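Local coordinates for protein serine protease pet (Escherichia coli, PDB 4OM9) that acts as a secreted autotransporter enterotoxin, a serine protease whose likely target in host cells is the cytoskeletal protein alpha-fodrin, at residues D501-S506 with K580-N585; D600-I605 with K650-I655; I452-T457 with D478-L483; R495-G500 with P513-G518; L431-H436 with K459-S464. All coordinates share one frame; numbering follows the deposited sequence.

All five contacts lie in one region of the long right-handed beta-helix of the passenger domain and join strands or corners of successive coils. Along the chain, interaction 5 opens first and crosses interaction 3. Interaction 4 follows and crosses interaction 1, and interaction 2 comes last. Interactions 3 and 5 are closest, with centres 6 Å apart, and meet at the turns after strands 429-432 and 451-453. Interactions 1 and 2 are neighbours through strands 576-583 and 599-608, their centres 10 Å apart. Interaction 4 touches interaction 1 through F581. The centres of interactions 2 and 5 lie 24 Å apart, so the set follows the stem, each coil bonded to the next.

Interaction 1 of 5, residues D501-S506 with K580-N585; sequences DIQANS and KFRFDN
The F581 ring meets I502 through its CD2 corner, with I502 CG1 3.7 Å from F581 CD2 and 3.9 Å from CE2. The edge of the F583 ring receives the backbone N of N585 in its plane. On the other face of the sheet, Q503 and R582 are paired: Q503 OE1 lies 3.3 Å from R582 CB, and the amide and guanidinium planes are turned 75° apart. Q503 reaches there because it bends at chi2 (65°), which lays its amide across the root of the arginine. The guanidinium itself turns back, NH1 bonding F581 O from well above the carbonyl plane, while its salt bridges go to D600 and E602.

The strands 502-504 and 580-583 run parallel, as expected for adjacent coils of a beta-helix. I502 is bonded twice: its N donates to K580 O at 2.8 Å, and its O accepts from R582 N at 2.9 Å. A side chain extends the pattern at one end, where D501 OD1 takes the K580 N-H at 2.6 Å in an almost straight bond (174°). At the corner, D584 N reaches N505 O at 2.9 Å, arriving above the carbonyl plane.

F581 and F583 both rest on M516 of strand 514-520, and strand 599-608 flanks strand 580-583, bonded to F581 through D600.

Interaction 2 of 5, residues D600-I605 with K650-I655; sequences DVEGNI and KFTGGI
The N-H of V601 donates to K650 O at 2.7 Å, the shortest hydrogen bond across the pair. It belongs to a parallel pairing of successive beta-helix coils, in which strands 600-602 and 650-652 lie 4.7 Å apart at an angle of 11°. V601 O in turn is held from two directions, by T652 N at 2.9 Å and by the CA-H of F651. T652 O likewise takes G603 N together with a CA-H contact from E602.

Apolar groups fill the face that carries V601, F651 and I605. F651 CG stands anti to the backbone N (chi1 177°), which swings the ring along the strand direction past V601 to I605. V601 CG1 meets the ring at its edge, in plane, and I605 CD1 lies 3.6 Å from F651 CE1. I595 of strand 592-595 and V670 and L672 of strand 668-672 also pack against this cluster.

The opposite face is polar. E602 and T652 lie side by side, E602 OE2 near T652 CG2, but the acid's salt bridge runs to R582. D600 also pairs with R582 and K650 with E648; D600 OD2 and K650 NZ stay 4.6 Å apart, so any attraction between them is probably only long-range.

Past the corner at G603 the pairing resumes: I605 N donates to G654 O at 2.8 Å in a nearly straight bond (177°). N604 OD1 adds a weak bond to G654 N. F651 CZ lies 3.2 Å from G603 O, at a slant to the ring.

Interaction 3 of 5, residues I452-T457 with D478-L483; sequences ITNSNT and DGNVRL
Asparagine side chains gripping backbone, N454 and N480 foremost, carry much of this contact between neighbouring corners of the beta-helix. N454 ND2 donates to N480 O at 2.7 Å, nearly straight (176°) and in its own amide plane. N480 ND2 answers two residues further on, reaching N456 O at 2.8 Å in the plane of both groups. The two amides lie alongside each other, 14° from parallel. N454 OD1 closes an Asx turn by accepting N456 N from above its plane; it also takes G435 N, while ND2 has a second partner in K459 O.

Between side chains, T453 OG1 donates to D478 OD1 at 2.8 Å, arriving close to the C-O axis. Backbone bonds are sparser: N480 N meets a lone pair of N454 O at 3.1 Å, and D478 N makes a longer bond to I452 O at 3.3 Å. N480 is the centre of an inverse gamma turn. Packing is supplied by V481 CG2, 3.7 Å from N454 CB.

Strand 429-432 flanks T453 on the preceding coil and L463 of strand 461-465 backs I452 and V481, while N480 OD1 accepts from N505 ND2 on the next coil.

Interaction 4 of 5, residues R495-G500 with P513-G518; sequences RLILDG and PLVMQG
L496 lies beside L514, pointing the same way. Its CB is 4.0 Å from L514 CD1 and 3.9 Å from P513 O, its CG stands 3.8 Å from that same CD1, and its tip CD2 touches it at 3.7 Å. One methyl of L514 thus follows the leucine along its length, and L498 CD2 meets it as well. This is the side-by-side stacking of like residues that marks a parallel beta-helix, with strands 496-498 and 514-516 belonging to successive coils and running nearly parallel.

On the other face I497 and V515 also lie side by side, I497 CG1 resting on V515 CB. At the start R495 CG meets CB and CG of P513, the two side chains crossing at a slant. The backbone is stitched by L496 N to P513 O, V515 N to L496 O, L498 N to V515 O at 2.8 Å, and a longer last bond from Q517 N to L498 O.

The far end is polar and buried. Q517 holds its CG between the backbone N and the carbonyl carbon (chi1 67°), which carries the extended amide across to D499, the carboxylate and amide planes 52° apart. OE1 accepts from Y620 N, and D499 OD2 is taken by H519 ND1. D499 OD1 and G518 O are two acceptors set close together, with Q517 NE2 donating to both. It meets D499 OD1 at 3.0 Å on the syn side, 16° out of the carboxylate plane.

Interaction 5 of 5, residues L431-H436 with K459-S464; sequences LDLNGH and KESVLS
S461 is packed tightly into the bend formed by L433, G435 and H436, whereas K459 lies loosely along the solvent side. The serine OG donates to H436 O at 2.7 Å, tilted from the carbonyl plane, and lies 3.1 Å from G435 N. L433 presses in behind, its CB 3.3 Å from S461 OG. S461 OG stands anti to its carbonyl carbon (chi1 -77°), on the side of its own N, where it meets H436 O and L433 CB. L433 CD1 continues over S461 CB and reaches L463 CB at 4.2 Å, the two leucines crossing at about a right angle.

The bend is a type I' beta turn from L433 to H436, closed by H436 N donating to L433 O at 2.8 Å, and it forms a corner of the beta-helix between strands 429-432 and 438-440. D432 OD1 prepares it with an Asx turn, accepting N434 N from above the carboxylate plane. Both central residues, N434 and G435, have positive phi. G435 N is further bonded by N454 OD1, and N434 ND2 holds L408 O, so neighbouring coils fix the corner.

On the loose side the K459 aliphatic chain runs alongside G435 O, with CG, CD and CE all within 3.6 Å of that oxygen, and a CA-H of G435 points to K459 O. The chain kinks at chi4 (36°), and K459 NZ ends on a weak bond to a water at 3.2 Å.

Interaction 1 of 5, residues D501-S506 with K580-N585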
# COMPACT_ATOMS: atom_id res chain seq x y z
N ASP A 501 -0.34 3.27 -4.57
CA ASP A 501 0.52 2.39 -5.34
C ASP A 501 1.18 3.13 -6.49
O ASP A 501 0.52 3.88 -7.24
CB ASP A 501 -0.28 1.19 -5.87
CG ASP A 501 -0.80 0.33 -4.76
OD1 ASP A 501 0.03 -0.11 -3.93
OD2 ASP A 501 -2.03 0.11 -4.70
N ILE A 502 2.48 2.91 -6.63
CA ILE A 502 3.28 3.56 -7.65
C ILE A 502 3.99 2.54 -8.53
O ILE A 502 4.88 1.81 -8.06
CB ILE A 502 4.34 4.48 -7.04
CG1 ILE A 502 3.68 5.55 -6.17
CG2 ILE A 502 5.13 5.15 -8.16
CD1 ILE A 502 2.96 6.64 -7.02
N GLN A 503 3.59 2.50 -9.79
CA GLN A 503 4.23 1.68 -10.81
C GLN A 503 4.74 2.62 -11.88
O GLN A 503 3.95 3.23 -12.60
CB GLN A 503 3.25 0.66 -11.39
CG GLN A 503 3.74 -0.08 -12.62
CD GLN A 503 4.93 -0.96 -12.31
OE1 GLN A 503 4.83 -1.91 -11.52
NE2 GLN A 503 6.09 -0.65 -12.92
N ALA A 504 6.05 2.76 -11.98
CA ALA A 504 6.64 3.75 -12.88
C ALA A 504 7.89 3.22 -13.56
O ALA A 504 8.63 2.42 -12.99
CB ALA A 504 6.96 5.02 -12.10
N ASN A 505 8.14 3.66 -14.80
CA ASN A 505 9.37 3.31 -15.48
C ASN A 505 10.54 3.70 -14.61
O ASN A 505 11.42 2.90 -14.34
CB ASN A 505 9.47 4.00 -16.84
CG ASN A 505 8.24 3.76 -17.71
OD1 ASN A 505 7.65 2.68 -17.68
ND2 ASN A 505 7.86 4.77 -18.49
N SER A 506 10.53 4.94 -14.13
CA SER A 506 11.61 5.43 -13.31
C SER A 506 11.13 6.60 -12.48
O SER A 506 10.05 7.13 -12.72
CB SER A 506 12.83 5.85 -14.15
OG SER A 506 12.53 6.99 -14.95
N LYS A 580 2.42 -0.72 -2.98
CA LYS A 580 3.50 -1.22 -3.81
C LYS A 580 4.19 -0.07 -4.56
O LYS A 580 3.56 0.78 -5.17
CB LYS A 580 2.99 -2.26 -4.81
CG LYS A 580 2.34 -3.48 -4.18
CD LYS A 580 3.36 -4.50 -3.72
CE LYS A 580 2.69 -5.81 -3.30
NZ LYS A 580 1.88 -6.40 -4.41
N PHE A 581 5.51 -0.05 -4.48
CA PHE A 581 6.30 0.89 -5.22
C PHE A 581 7.28 0.06 -6.04
O PHE A 581 8.16 -0.66 -5.49
CB PHE A 581 7.01 1.88 -4.29
CG PHE A 581 6.09 2.54 -3.28
CD1 PHE A 581 5.73 1.88 -2.11
CD2 PHE A 581 5.60 3.83 -3.50
CE1 PHE A 581 4.88 2.48 -1.18
CE2 PHE A 581 4.76 4.44 -2.57
CZ PHE A 581 4.40 3.76 -1.41
N ARG A 582 7.06 0.11 -7.35
CA ARG A 582 7.84 -0.61 -8.34
C ARG A 582 8.39 0.38 -9.35
O ARG A 582 7.65 1.27 -9.82
CB ARG A 582 7.00 -1.67 -9.05
CG ARG A 582 6.44 -2.79 -8.15
CD ARG A 582 7.58 -3.62 -7.55
NE ARG A 582 7.14 -4.72 -6.68
CZ ARG A 582 6.90 -4.60 -5.38
NH1 ARG A 582 7.03 -3.42 -4.77
NH2 ARG A 582 6.53 -5.67 -4.67
N PHE A 583 9.67 0.23 -9.68
CA PHE A 583 10.31 1.10 -10.66
C PHE A 583 11.62 0.50 -11.15
O PHE A 583 12.30 -0.18 -10.39
CB PHE A 583 10.56 2.48 -10.07
CG PHE A 583 11.29 2.44 -8.76
CD1 PHE A 583 12.67 2.34 -8.73
CD2 PHE A 583 10.59 2.49 -7.56
CE1 PHE A 583 13.35 2.28 -7.51
CE2 PHE A 583 11.25 2.44 -6.36
CZ PHE A 583 12.64 2.33 -6.34
N ASP A 584 11.98 0.75 -12.40
CA ASP A 584 13.26 0.27 -12.88
C ASP A 584 14.37 0.97 -12.13
O ASP A 584 15.29 0.32 -11.63
CB ASP A 584 13.40 0.48 -14.39
CG ASP A 584 12.44 -0.38 -15.16
OD1 ASP A 584 12.18 -1.50 -14.68
OD2 ASP A 584 11.94 0.07 -16.22
N ASN A 585 14.25 2.28 -12.02
CA ASN A 585 15.27 3.07 -11.36
C ASN A 585 14.72 4.28 -10.61
O ASN A 585 13.87 5.01 -11.10
CB ASN A 585 16.31 3.54 -12.38
CG ASN A 585 17.05 2.38 -13.02
OD1 ASN A 585 17.99 1.83 -12.43
ND2 ASN A 585 16.65 2.00 -14.22
O HOH W 1 9.92 0.07 -17.92

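Interaction 2 of 5, residues D600-I605 with K650-I655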
# COMPACT_ATOMS: atom_id res chain seq x y z
N ASP A 600 6.08 -1.34 0.36
CA ASP A 600 6.70 -2.49 -0.26
C ASP A 600 7.38 -1.97 -1.52
O ASP A 600 6.71 -1.75 -2.54
CB ASP A 600 5.64 -3.55 -0.56
CG ASP A 600 6.21 -4.85 -1.10
OD1 ASP A 600 7.15 -4.84 -1.93
OD2 ASP A 600 5.69 -5.91 -0.70
N VAL A 601 8.69 -1.75 -1.42
CA VAL A 601 9.45 -1.06 -2.47
C VAL A 601 10.40 -1.98 -3.20
O VAL A 601 11.18 -2.69 -2.58
CB VAL A 601 10.29 0.11 -1.90
CG1 VAL A 601 10.91 0.89 -3.06
CG2 VAL A 601 9.46 1.02 -1.05
N GLU A 602 10.34 -1.94 -4.53
CA GLU A 602 11.21 -2.76 -5.34
C GLU A 602 11.68 -2.03 -6.61
O GLU A 602 10.89 -1.59 -7.46
CB GLU A 602 10.50 -4.04 -5.72
CG GLU A 602 11.14 -4.88 -6.80
CD GLU A 602 10.73 -6.34 -6.74
OE1 GLU A 602 9.60 -6.63 -6.26
OE2 GLU A 602 11.54 -7.21 -7.14
N GLY A 603 13.00 -1.90 -6.70
CA GLY A 603 13.66 -1.43 -7.89
C GLY A 603 15.06 -0.95 -7.54
O GLY A 603 15.45 -0.98 -6.37
N ASN A 604 15.83 -0.50 -8.53
CA ASN A 604 17.20 -0.08 -8.28
C ASN A 604 17.37 1.38 -7.90
O ASN A 604 16.79 2.26 -8.51
CB ASN A 604 18.09 -0.40 -9.49
CG ASN A 604 18.41 -1.87 -9.57
OD1 ASN A 604 18.28 -2.57 -8.56
ND2 ASN A 604 18.79 -2.36 -10.75
N ILE A 605 18.16 1.64 -6.86
CA ILE A 605 18.37 3.01 -6.43
C ILE A 605 19.75 3.53 -6.83
O ILE A 605 20.76 2.87 -6.58
CB ILE A 605 18.22 3.13 -4.91
CG1 ILE A 605 16.85 2.64 -4.43
CG2 ILE A 605 18.46 4.57 -4.47
CD1 ILE A 605 16.67 2.76 -2.92
N LYS A 650 9.54 -2.89 3.29
CA LYS A 650 10.33 -3.75 2.43
C LYS A 650 11.07 -3.02 1.31
O LYS A 650 10.45 -2.28 0.52
CB LYS A 650 9.45 -4.82 1.78
CG LYS A 650 8.88 -5.86 2.71
CD LYS A 650 8.41 -7.03 1.87
CE LYS A 650 7.88 -8.17 2.73
NZ LYS A 650 6.59 -7.82 3.39
N PHE A 651 12.37 -3.25 1.22
CA PHE A 651 13.09 -2.85 0.02
C PHE A 651 13.77 -4.05 -0.61
O PHE A 651 14.41 -4.87 0.07
CB PHE A 651 14.12 -1.75 0.28
CG PHE A 651 14.90 -1.39 -0.95
CD1 PHE A 651 14.30 -0.67 -1.98
CD2 PHE A 651 16.20 -1.83 -1.11
CE1 PHE A 651 15.00 -0.37 -3.12
CE2 PHE A 651 16.92 -1.53 -2.25
CZ PHE A 651 16.33 -0.80 -3.26
N THR A 652 13.61 -4.14 -1.92
CA THR A 652 14.18 -5.21 -2.71
C THR A 652 14.79 -4.60 -3.97
O THR A 652 14.09 -3.91 -4.75
CB THR A 652 13.12 -6.24 -3.08
OG1 THR A 652 12.65 -6.87 -1.89
CG2 THR A 652 13.69 -7.30 -4.02
N GLY A 653 16.08 -4.85 -4.18
CA GLY A 653 16.79 -4.36 -5.35
C GLY A 653 18.24 -4.06 -5.06
O GLY A 653 18.88 -4.78 -4.30
N GLY A 654 18.78 -3.01 -5.66
CA GLY A 654 20.17 -2.66 -5.44
C GLY A 654 20.36 -1.18 -5.19
O GLY A 654 19.46 -0.38 -5.48
N ILE A 655 21.52 -0.83 -4.65
CA ILE A 655 21.85 0.55 -4.32
C ILE A 655 23.25 0.99 -4.82
O ILE A 655 24.30 0.47 -4.40
CB ILE A 655 21.77 0.79 -2.79
CG1 ILE A 655 20.42 0.30 -2.23
CG2 ILE A 655 22.01 2.25 -2.47
CD1 ILE A 655 20.07 0.80 -0.83

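Interaction 3 of 5, residues I452-T457 with D478-L483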
# COMPACT_ATOMS: atom_id res chain seq x y z
N ILE A 452 -3.11 8.09 -12.01
CA ILE A 452 -2.57 8.83 -13.14
C ILE A 452 -1.78 7.84 -13.93
O ILE A 452 -0.93 7.15 -13.38
CB ILE A 452 -1.71 10.01 -12.69
CG1 ILE A 452 -2.60 11.04 -11.97
CG2 ILE A 452 -0.95 10.62 -13.87
CD1 ILE A 452 -1.85 12.20 -11.34
N THR A 453 -2.10 7.70 -15.20
CA THR A 453 -1.51 6.67 -16.03
C THR A 453 -1.04 7.21 -17.38
O THR A 453 -1.14 8.41 -17.65
CB THR A 453 -2.50 5.52 -16.29
OG1 THR A 453 -1.79 4.41 -16.85
CG2 THR A 453 -3.63 5.98 -17.28
N ASN A 454 -0.53 6.33 -18.22
CA ASN A 454 -0.28 6.68 -19.60
C ASN A 454 -0.39 5.46 -20.49
O ASN A 454 0.48 4.59 -20.47
CB ASN A 454 1.08 7.33 -19.77
CG ASN A 454 1.45 7.51 -21.23
OD1 ASN A 454 0.59 7.77 -22.06
ND2 ASN A 454 2.73 7.34 -21.55
N SER A 455 -1.47 5.41 -21.27
CA SER A 455 -1.81 4.25 -22.09
C SER A 455 -1.02 4.21 -23.38
O SER A 455 -1.10 3.26 -24.15
CB SER A 455 -3.32 4.25 -22.39
OG SER A 455 -3.73 5.42 -23.10
N ASN A 456 -0.26 5.27 -23.65
CA ASN A 456 0.57 5.33 -24.86
C ASN A 456 1.87 4.56 -24.64
O ASN A 456 2.72 4.99 -23.87
CB ASN A 456 0.86 6.78 -25.26
CG ASN A 456 1.43 6.90 -26.66
OD1 ASN A 456 2.18 6.04 -27.13
ND2 ASN A 456 1.07 7.98 -27.34
N THR A 457 2.02 3.43 -25.32
CA THR A 457 3.14 2.54 -25.02
C THR A 457 4.42 2.93 -25.76
O THR A 457 5.44 2.27 -25.60
CB THR A 457 2.80 1.07 -25.37
OG1 THR A 457 2.68 0.91 -26.79
CG2 THR A 457 1.50 0.64 -24.71
N ASP A 478 0.46 4.29 -12.69
CA ASP A 478 0.92 3.12 -13.42
C ASP A 478 0.99 3.47 -14.90
O ASP A 478 0.85 4.63 -15.27
CB ASP A 478 0.03 1.90 -13.14
CG ASP A 478 -1.36 2.01 -13.73
OD1 ASP A 478 -1.65 2.95 -14.50
OD2 ASP A 478 -2.18 1.13 -13.45
N GLY A 479 1.21 2.46 -15.74
CA GLY A 479 1.41 2.70 -17.15
C GLY A 479 2.77 3.29 -17.49
O GLY A 479 3.72 3.23 -16.69
N ASN A 480 2.85 3.88 -18.68
CA ASN A 480 4.11 4.33 -19.26
C ASN A 480 4.49 5.73 -18.79
O ASN A 480 4.48 6.68 -19.57
CB ASN A 480 4.01 4.28 -20.79
CG ASN A 480 5.35 4.54 -21.47
OD1 ASN A 480 6.41 4.38 -20.87
ND2 ASN A 480 5.30 4.95 -22.74
N VAL A 481 4.85 5.83 -17.51
CA VAL A 481 5.07 7.12 -16.87
C VAL A 481 6.48 7.22 -16.25
O VAL A 481 7.06 6.22 -15.82
CB VAL A 481 3.99 7.37 -15.78
CG1 VAL A 481 4.22 8.67 -15.05
CG2 VAL A 481 2.56 7.32 -16.38
N ARG A 482 7.03 8.42 -16.21
CA ARG A 482 8.19 8.70 -15.40
C ARG A 482 7.80 9.79 -14.43
O ARG A 482 7.14 10.76 -14.83
CB ARG A 482 9.40 9.11 -16.24
CG ARG A 482 10.44 9.91 -15.51
CD ARG A 482 11.53 10.34 -16.49
NE ARG A 482 12.49 11.28 -15.91
CZ ARG A 482 13.66 10.92 -15.40
NH1 ARG A 482 14.03 9.65 -15.36
NH2 ARG A 482 14.48 11.86 -14.92
N LEU A 483 8.17 9.62 -13.16
CA LEU A 483 7.80 10.56 -12.11
C LEU A 483 8.99 11.37 -11.65
O LEU A 483 10.01 10.79 -11.31
CB LEU A 483 7.22 9.82 -10.92
CG LEU A 483 6.91 10.64 -9.66
CD1 LEU A 483 5.87 11.69 -9.94
CD2 LEU A 483 6.39 9.74 -8.58

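Interaction 4 of 5, residues R495-G500 with P513-G518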
# COMPACT_ATOMS: atom_id res chain seq x y z
N ARG A 495 8.62 17.95 1.04
CA ARG A 495 8.44 16.50 1.08
C ARG A 495 7.25 16.07 0.26
O ARG A 495 6.12 16.45 0.55
CB ARG A 495 8.28 16.00 2.52
CG ARG A 495 9.58 15.95 3.30
CD ARG A 495 9.37 15.51 4.73
NE ARG A 495 9.80 16.53 5.67
CZ ARG A 495 11.02 16.61 6.19
NH1 ARG A 495 11.95 15.71 5.88
NH2 ARG A 495 11.30 17.59 7.04
N LEU A 496 7.52 15.27 -0.77
CA LEU A 496 6.50 14.57 -1.53
C LEU A 496 6.31 13.18 -0.92
O LEU A 496 7.25 12.37 -0.90
CB LEU A 496 6.88 14.46 -3.00
CG LEU A 496 5.94 13.57 -3.82
CD1 LEU A 496 4.51 14.10 -3.73
CD2 LEU A 496 6.38 13.43 -5.27
N ILE A 497 5.10 12.94 -0.42
CA ILE A 497 4.74 11.69 0.24
C ILE A 497 3.75 10.89 -0.59
O ILE A 497 2.66 11.36 -0.89
CB ILE A 497 4.15 11.98 1.63
CG1 ILE A 497 5.16 12.79 2.45
CG2 ILE A 497 3.78 10.68 2.33
CD1 ILE A 497 4.52 13.79 3.40
N LEU A 498 4.12 9.68 -1.00
CA LEU A 498 3.24 8.84 -1.79
C LEU A 498 2.61 7.79 -0.89
O LEU A 498 3.34 6.99 -0.26
CB LEU A 498 3.99 8.19 -2.95
CG LEU A 498 4.33 8.99 -4.23
CD1 LEU A 498 3.84 10.47 -4.22
CD2 LEU A 498 5.81 8.91 -4.55
N ASP A 499 1.27 7.81 -0.84
CA ASP A 499 0.38 6.99 0.02
C ASP A 499 -0.29 5.86 -0.73
O ASP A 499 -1.02 5.05 -0.12
CB ASP A 499 -0.76 7.85 0.60
CG ASP A 499 -0.75 7.89 2.08
OD1 ASP A 499 0.21 7.34 2.64
OD2 ASP A 499 -1.66 8.48 2.68
N GLY A 500 -0.18 5.90 -2.05
CA GLY A 500 -0.85 4.94 -2.90
C GLY A 500 0.15 4.05 -3.61
O GLY A 500 1.33 4.06 -3.30
N PRO A 513 12.70 16.23 -0.76
CA PRO A 513 12.57 14.85 -0.26
C PRO A 513 11.38 14.05 -0.83
O PRO A 513 10.33 14.59 -1.16
CB PRO A 513 12.39 15.03 1.26
CG PRO A 513 12.73 16.48 1.54
CD PRO A 513 12.39 17.22 0.29
N LEU A 514 11.60 12.75 -0.95
CA LEU A 514 10.57 11.80 -1.29
C LEU A 514 10.35 10.84 -0.12
O LEU A 514 11.30 10.40 0.54
CB LEU A 514 10.92 11.02 -2.55
CG LEU A 514 9.75 10.18 -3.07
CD1 LEU A 514 8.80 11.06 -3.87
CD2 LEU A 514 10.22 9.02 -3.91
N VAL A 515 9.08 10.53 0.11
CA VAL A 515 8.65 9.58 1.13
C VAL A 515 7.68 8.59 0.53
O VAL A 515 6.68 8.99 -0.09
CB VAL A 515 7.98 10.28 2.31
CG1 VAL A 515 7.37 9.25 3.24
CG2 VAL A 515 9.00 11.15 3.04
N MET A 516 8.00 7.32 0.67
CA MET A 516 7.10 6.25 0.31
C MET A 516 6.65 5.56 1.60
O MET A 516 7.48 5.18 2.45
CB MET A 516 7.77 5.24 -0.63
CG MET A 516 8.29 5.81 -1.94
SD MET A 516 9.30 4.56 -2.76
CE MET A 516 9.83 5.43 -4.22
N GLN A 517 5.34 5.39 1.73
CA GLN A 517 4.75 4.78 2.92
C GLN A 517 3.40 4.18 2.60
O GLN A 517 2.80 4.51 1.57
CB GLN A 517 4.59 5.81 4.04
CG GLN A 517 3.56 6.90 3.71
CD GLN A 517 3.05 7.65 4.94
OE1 GLN A 517 3.82 8.31 5.65
NE2 GLN A 517 1.74 7.55 5.19
N GLY A 518 2.91 3.34 3.51
CA GLY A 518 1.55 2.83 3.41
C GLY A 518 0.51 3.89 3.74
O GLY A 518 0.83 5.04 4.07

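Interaction 5 of 5, residues L431-H436 with K459-S464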
# COMPACT_ATOMS: atom_id res chain seq x y z
N LEU A 431 -6.64 9.58 -14.85
CA LEU A 431 -6.05 10.58 -15.73
C LEU A 431 -5.00 9.92 -16.62
O LEU A 431 -3.97 9.46 -16.13
CB LEU A 431 -5.42 11.74 -14.95
CG LEU A 431 -4.65 12.73 -15.86
CD1 LEU A 431 -5.58 13.33 -16.93
CD2 LEU A 431 -3.99 13.84 -15.06
N ASP A 432 -5.29 9.86 -17.92
CA ASP A 432 -4.38 9.29 -18.91
C ASP A 432 -3.63 10.41 -19.63
O ASP A 432 -4.21 11.14 -20.45
CB ASP A 432 -5.15 8.40 -19.90
CG ASP A 432 -4.25 7.75 -20.94
OD1 ASP A 432 -3.01 7.85 -20.85
OD2 ASP A 432 -4.80 7.11 -21.86
N LEU A 433 -2.34 10.55 -19.31
CA LEU A 433 -1.52 11.62 -19.87
C LEU A 433 -1.31 11.38 -21.35
O LEU A 433 -0.95 12.29 -22.08
CB LEU A 433 -0.15 11.72 -19.16
CG LEU A 433 -0.18 11.94 -17.65
CD1 LEU A 433 1.20 12.12 -17.10
CD2 LEU A 433 -1.02 13.13 -17.29
N ASN A 434 -1.52 10.14 -21.77
CA ASN A 434 -1.58 9.80 -23.19
C ASN A 434 -0.40 10.36 -24.00
O ASN A 434 -0.58 10.99 -25.05
CB ASN A 434 -2.90 10.31 -23.76
CG ASN A 434 -3.12 9.88 -25.19
OD1 ASN A 434 -2.63 8.82 -25.61
ND2 ASN A 434 -3.84 10.72 -25.97
N GLY A 435 0.82 10.13 -23.51
CA GLY A 435 2.01 10.58 -24.22
C GLY A 435 2.43 12.00 -23.91
O GLY A 435 3.52 12.41 -24.29
N HIS A 436 1.58 12.75 -23.21
CA HIS A 436 1.89 14.13 -22.82
C HIS A 436 2.59 14.20 -21.46
O HIS A 436 2.42 13.32 -20.61
CB HIS A 436 0.62 14.97 -22.79
CG HIS A 436 -0.09 15.03 -24.10
ND1 HIS A 436 0.25 15.93 -25.10
CD2 HIS A 436 -1.12 14.30 -24.60
CE1 HIS A 436 -0.53 15.74 -26.15
NE2 HIS A 436 -1.37 14.76 -25.87
N LYS A 459 5.40 6.46 -26.31
CA LYS A 459 5.89 7.76 -25.90
C LYS A 459 5.62 7.94 -24.42
O LYS A 459 4.47 8.01 -23.98
CB LYS A 459 5.24 8.88 -26.70
CG LYS A 459 5.61 10.28 -26.24
CD LYS A 459 5.08 11.34 -27.22
CE LYS A 459 5.71 12.72 -26.94
NZ LYS A 459 7.15 12.61 -26.49
N GLU A 460 6.69 7.98 -23.64
CA GLU A 460 6.57 7.99 -22.20
C GLU A 460 6.15 9.37 -21.73
O GLU A 460 6.57 10.38 -22.30
CB GLU A 460 7.89 7.55 -21.55
CG GLU A 460 8.27 8.32 -20.31
CD GLU A 460 9.57 7.80 -19.72
OE1 GLU A 460 10.63 8.44 -19.94
OE2 GLU A 460 9.53 6.75 -19.04
N SER A 461 5.31 9.40 -20.70
CA SER A 461 4.81 10.62 -20.11
C SER A 461 5.59 10.97 -18.86
O SER A 461 5.71 10.16 -17.94
CB SER A 461 3.32 10.50 -19.75
OG SER A 461 2.46 10.60 -20.89
N VAL A 462 6.11 12.19 -18.81
CA VAL A 462 6.77 12.64 -17.59
C VAL A 462 5.75 13.31 -16.71
O VAL A 462 5.13 14.30 -17.10
CB VAL A 462 7.92 13.62 -17.86
CG1 VAL A 462 8.54 14.05 -16.53
CG2 VAL A 462 8.95 13.01 -18.77
N LEU A 463 5.56 12.75 -15.52
CA LEU A 463 4.70 13.36 -14.52
C LEU A 463 5.56 14.09 -13.48
O LEU A 463 6.31 13.47 -12.73
CB LEU A 463 3.83 12.29 -13.87
CG LEU A 463 3.11 12.67 -12.57
CD1 LEU A 463 2.10 13.77 -12.84
CD2 LEU A 463 2.43 11.46 -11.98
N SER A 464 5.46 15.41 -13.45
CA SER A 464 6.23 16.22 -12.52
C SER A 464 5.36 16.69 -11.35
O SER A 464 4.26 17.23 -11.55
CB SER A 464 6.86 17.42 -13.25
OG SER A 464 7.65 17.01 -14.36
O HOH W 2 5.81 13.37 -23.74